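Long-range contact in thioredoxin (H-type,TRX-H) (Edwardsiella tarda, PDB 5ZF2), which is a thioredoxin-like type IV secretion effector that inhibits host ASK1-MAPK signalling to promote pathogenesis during infection: residues L76-R87 with S95-R103. Residues are numbered along the deposited sequence; the frame is centred on the assembly and turned at random.
Sequences LILYRNGQEVRR and SALSDFLTR. With SO4 (sulfate ion), chain B.
In the ββα ending of this thioredoxin fold, the hairpin of strands 75-80 and 83-89 is covered on one face by the C-terminal helix 94-102, and F100 and R86 make the two largest contributions. The axis of strand 83-87 runs 168° from that of helix 95-102, nearly antiparallel, at a closest approach of 9.8 Å. F100 reaches the sheet because its CG stands anti to the backbone N (chi1 179°). Its CE2 lies 3.8 Å from L76 CB and its CZ 4.0 Å from L78 CB, while CE1 sits 3.6 Å from R86 CG, so the ring's far end points at the hairpin and touches both strands; L21 of the neighbouring strand 20-25 also touches it. One turn earlier in the helix, L97 CD2 meets the methyl CD1 of L76, the two side chains crossing at about a right angle.

R86 belongs to a classic β bulge, in which it and V85 both face L78. Its extended side chain passes over one face of the F100 ring and grips the carbonyl O of F100 side-on, NE and NH2 each 2.8 Å from that oxygen. The oxygen lies near the guanidinium plane, but NE uses a lone pair in the carbonyl plane, whereas NH2 comes from 46° above it. R80 turns its guanidinium edge to the carbonyls of L101, T102 and R103, with a weak bond from NH2 to L101 O. R103 CG packs over one face of the R86 guanidinium; the like charges are probably eased by D99, whose OD2 accepts a 2.7 Å salt-bridge bond from R103 NH1.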
loop_
_atom_site.group_PDB
_atom_site.type_symbol
_atom_site.label_atom_id
_atom_site.label_comp_id
_atom_site.label_asym_id
_atom_site.label_seq_id
_atom_site.Cartn_x
_atom_site.Cartn_y
_atom_site.Cartn_z
ATOM N N LEU A 76 2.807 -2.149 -4.644
ATOM C CA LEU A 76 2.853 -1.710 -3.246
ATOM C C LEU A 76 4.023 -0.752 -3.102
ATOM O O LEU A 76 5.125 -1.033 -3.606
ATOM C CB LEU A 76 3.050 -2.886 -2.275
ATOM C CG LEU A 76 2.056 -4.044 -2.340
ATOM C CD1 LEU A 76 2.530 -5.227 -1.457
ATOM C CD2 LEU A 76 0.709 -3.540 -1.887
ATOM N N ILE A 77 3.786 0.374 -2.447
ATOM C CA ILE A 77 4.829 1.369 -2.223
ATOM C C ILE A 77 4.867 1.704 -0.745
ATOM O O ILE A 77 3.850 2.103 -0.172
ATOM C CB ILE A 77 4.599 2.656 -3.023
ATOM C CG1 ILE A 77 4.321 2.324 -4.497
ATOM C CG2 ILE A 77 5.837 3.591 -2.817
ATOM C CD1 ILE A 77 3.816 3.535 -5.307
ATOM N N LEU A 78 6.035 1.587 -0.139
ATOM C CA LEU A 78 6.158 1.818 1.296
ATOM C C LEU A 78 6.844 3.159 1.497
ATOM O O LEU A 78 7.886 3.423 0.896
ATOM C CB LEU A 78 6.939 0.697 1.989
ATOM C CG LEU A 78 7.107 0.880 3.508
ATOM C CD1 LEU A 78 5.730 0.852 4.248
ATOM C CD2 LEU A 78 8.044 -0.168 4.108
ATOM N N TYR A 79 6.248 4.008 2.321
ATOM C CA TYR A 79 6.847 5.276 2.708
ATOM C C TYR A 79 7.176 5.257 4.187
ATOM O O TYR A 79 6.450 4.662 4.989
ATOM C CB TYR A 79 5.903 6.457 2.432
ATOM C CG TYR A 79 5.596 6.676 0.991
ATOM C CD1 TYR A 79 4.665 5.889 0.348
ATOM C CD2 TYR A 79 6.229 7.681 0.268
ATOM C CE1 TYR A 79 4.361 6.080 -0.976
ATOM C CE2 TYR A 79 5.940 7.877 -1.078
ATOM C CZ TYR A 79 5.011 7.070 -1.684
ATOM O OH TYR A 79 4.689 7.254 -2.990
ATOM N N ARG A 80 8.276 5.920 4.547
ATOM C CA ARG A 80 8.587 6.200 5.945
ATOM C C ARG A 80 8.951 7.671 6.044
ATOM O O ARG A 80 9.730 8.177 5.227
ATOM C CB ARG A 80 9.712 5.295 6.479
ATOM C CG ARG A 80 9.228 3.853 6.699
ATOM C CD ARG A 80 10.302 2.896 7.204
ATOM N NE ARG A 80 9.748 1.569 7.459
ATOM C CZ ARG A 80 10.473 0.457 7.424
ATOM N NH1 ARG A 80 11.752 0.547 7.148
ATOM N NH2 ARG A 80 9.938 -0.742 7.658
ATOM N N ASN A 81 8.321 8.360 6.994
ATOM C CA ASN A 81 8.544 9.781 7.225
ATOM C C ASN A 81 8.304 10.589 5.953
ATOM O O ASN A 81 8.985 11.592 5.697
ATOM C CB ASN A 81 9.950 10.043 7.782
ATOM C CG ASN A 81 10.055 11.390 8.469
ATOM O OD1 ASN A 81 9.101 11.852 9.110
ATOM N ND2 ASN A 81 11.202 12.051 8.307
ATOM N N GLY A 82 7.348 10.143 5.140
ATOM C CA GLY A 82 6.947 10.896 3.966
ATOM C C GLY A 82 7.783 10.659 2.732
ATOM O O GLY A 82 7.593 11.364 1.741
ATOM N N GLN A 83 8.696 9.679 2.745
ATOM C CA GLN A 83 9.574 9.437 1.613
ATOM C C GLN A 83 9.518 7.971 1.220
ATOM O O GLN A 83 9.471 7.095 2.082
ATOM C CB GLN A 83 11.031 9.835 1.952
ATOM C CG GLN A 83 11.159 11.229 2.520
ATOM C CD GLN A 83 12.593 11.560 2.911
ATOM O OE1 GLN A 83 13.540 11.019 2.342
ATOM N NE2 GLN A 83 12.754 12.429 3.904
ATOM N N GLU A 84 9.556 7.702 -0.080
ATOM C CA GLU A 84 9.462 6.324 -0.550
ATOM C C GLU A 84 10.706 5.553 -0.137
ATOM O O GLU A 84 11.829 6.020 -0.359
ATOM C CB GLU A 84 9.308 6.285 -2.069
ATOM C CG GLU A 84 9.370 4.863 -2.627
ATOM C CD GLU A 84 9.060 4.762 -4.124
ATOM O OE1 GLU A 84 8.418 5.674 -4.702
ATOM O OE2 GLU A 84 9.467 3.752 -4.734
ATOM N N VAL A 85 10.500 4.388 0.471
ATOM C CA VAL A 85 11.583 3.506 0.893
ATOM C C VAL A 85 11.781 2.363 -0.092
ATOM O O VAL A 85 12.910 1.977 -0.371
ATOM C CB VAL A 85 11.301 2.972 2.317
ATOM C CG1 VAL A 85 12.236 1.818 2.663
ATOM C CG2 VAL A 85 11.465 4.089 3.335
ATOM N N ARG A 86 10.698 1.807 -0.636
ATOM C CA ARG A 86 10.793 0.697 -1.576
ATOM C C ARG A 86 9.422 0.464 -2.176
ATOM O O ARG A 86 8.398 0.893 -1.625
ATOM C CB ARG A 86 11.289 -0.601 -0.899
ATOM C CG ARG A 86 10.537 -0.920 0.396
ATOM C CD ARG A 86 11.181 -2.099 1.119
ATOM N NE ARG A 86 10.608 -2.297 2.440
ATOM C CZ ARG A 86 11.225 -2.017 3.588
ATOM N NH1 ARG A 86 12.466 -1.537 3.601
ATOM N NH2 ARG A 86 10.590 -2.239 4.732
ATOM N N ARG A 87 9.413 -0.239 -3.306
ATOM C CA ARG A 87 8.170 -0.601 -3.962
ATOM C C ARG A 87 8.313 -2.027 -4.485
ATOM O O ARG A 87 9.416 -2.592 -4.541
ATOM C CB ARG A 87 7.808 0.393 -5.080
ATOM C CG ARG A 87 8.781 0.431 -6.272
ATOM C CD ARG A 87 8.222 1.329 -7.386
ATOM N NE ARG A 87 7.982 2.695 -6.911
ATOM C CZ ARG A 87 7.048 3.501 -7.408
ATOM N NH1 ARG A 87 6.271 3.061 -8.392
ATOM N NH2 ARG A 87 6.883 4.731 -6.917
ATOM N N SER A 95 5.862 -14.615 3.228
ATOM C CA SER A 95 7.076 -14.171 3.908
ATOM C C SER A 95 7.699 -12.951 3.231
ATOM O O SER A 95 8.273 -12.090 3.911
ATOM C CB SER A 95 8.084 -15.322 3.984
ATOM O OG SER A 95 8.502 -15.708 2.698
ATOM N N ALA A 96 7.600 -12.846 1.906
ATOM C CA ALA A 96 8.163 -11.681 1.230
ATOM C C ALA A 96 7.365 -10.423 1.544
ATOM O O ALA A 96 7.944 -9.350 1.750
ATOM C CB ALA A 96 8.224 -11.916 -0.289
ATOM N N LEU A 97 6.032 -10.537 1.579
ATOM C CA LEU A 97 5.183 -9.395 1.905
ATOM C C LEU A 97 5.406 -8.942 3.342
ATOM O O LEU A 97 5.470 -7.736 3.618
ATOM C CB LEU A 97 3.709 -9.758 1.689
ATOM C CG LEU A 97 3.323 -10.032 0.236
ATOM C CD1 LEU A 97 1.882 -10.472 0.181
ATOM C CD2 LEU A 97 3.465 -8.776 -0.599
ATOM N N SER A 98 5.490 -9.894 4.275
ATOM C CA SER A 98 5.867 -9.566 5.649
ATOM C C SER A 98 7.194 -8.809 5.687
ATOM O O SER A 98 7.327 -7.781 6.359
ATOM C CB SER A 98 5.959 -10.845 6.477
ATOM O OG SER A 98 6.442 -10.567 7.763
ATOM N N ASP A 99 8.190 -9.305 4.973
ATOM C CA ASP A 99 9.492 -8.648 5.043
ATOM C C ASP A 99 9.459 -7.274 4.381
ATOM O O ASP A 99 10.141 -6.351 4.841
ATOM C CB ASP A 99 10.551 -9.538 4.404
ATOM C CG ASP A 99 11.955 -9.029 4.652
ATOM O OD1 ASP A 99 12.373 -8.953 5.826
ATOM O OD2 ASP A 99 12.611 -8.676 3.671
ATOM N N PHE A 100 8.645 -7.119 3.331
ATOM C CA PHE A 100 8.475 -5.830 2.659
ATOM C C PHE A 100 7.985 -4.759 3.634
ATOM O O PHE A 100 8.410 -3.599 3.567
ATOM C CB PHE A 100 7.482 -5.973 1.503
ATOM C CG PHE A 100 7.220 -4.681 0.754
ATOM C CD1 PHE A 100 8.120 -4.222 -0.195
ATOM C CD2 PHE A 100 6.076 -3.938 1.010
ATOM C CE1 PHE A 100 7.886 -3.017 -0.876
ATOM C CE2 PHE A 100 5.819 -2.755 0.334
ATOM C CZ PHE A 100 6.715 -2.297 -0.619
ATOM N N LEU A 101 7.098 -5.137 4.543
ATOM C CA LEU A 101 6.560 -4.199 5.523
ATOM C C LEU A 101 7.492 -3.958 6.695
ATOM O O LEU A 101 7.408 -2.896 7.320
ATOM C CB LEU A 101 5.231 -4.721 6.065
ATOM C CG LEU A 101 4.122 -4.814 5.002
ATOM C CD1 LEU A 101 2.857 -5.378 5.673
ATOM C CD2 LEU A 101 3.864 -3.446 4.391
ATOM N N THR A 102 8.365 -4.917 6.998
ATOM C CA THR A 102 9.051 -5.021 8.280
ATOM C C THR A 102 10.486 -4.521 8.238
ATOM O O THR A 102 10.935 -3.845 9.175
ATOM C CB THR A 102 9.047 -6.479 8.734
ATOM O OG1 THR A 102 7.697 -6.884 8.992
ATOM C CG2 THR A 102 9.863 -6.646 9.979
ATOM N N ARG A 103 11.224 -4.871 7.186
ATOM C CA ARG A 103 12.635 -4.508 7.113
ATOM C C ARG A 103 12.811 -3.001 6.909
ATOM O O ARG A 103 13.850 -2.463 7.299
ATOM C CB ARG A 103 13.349 -5.284 5.997
ATOM C CG ARG A 103 13.090 -4.782 4.572
ATOM C CD ARG A 103 13.968 -5.543 3.556
ATOM N NE ARG A 103 13.625 -5.135 2.206
ATOM C CZ ARG A 103 12.650 -5.679 1.486
ATOM N NH1 ARG A 103 11.934 -6.688 1.975
ATOM N NH2 ARG A 103 12.406 -5.235 0.262
HETATM S S SO4 B . 6.247 -18.409 1.945
HETATM O O1 SO4 B . 5.555 -17.401 2.739
HETATM O O2 SO4 B . 5.683 -19.724 2.209
HETATM O O3 SO4 B . 6.073 -18.122 0.504
HETATM O O4 SO4 B . 7.669 -18.404 2.294
#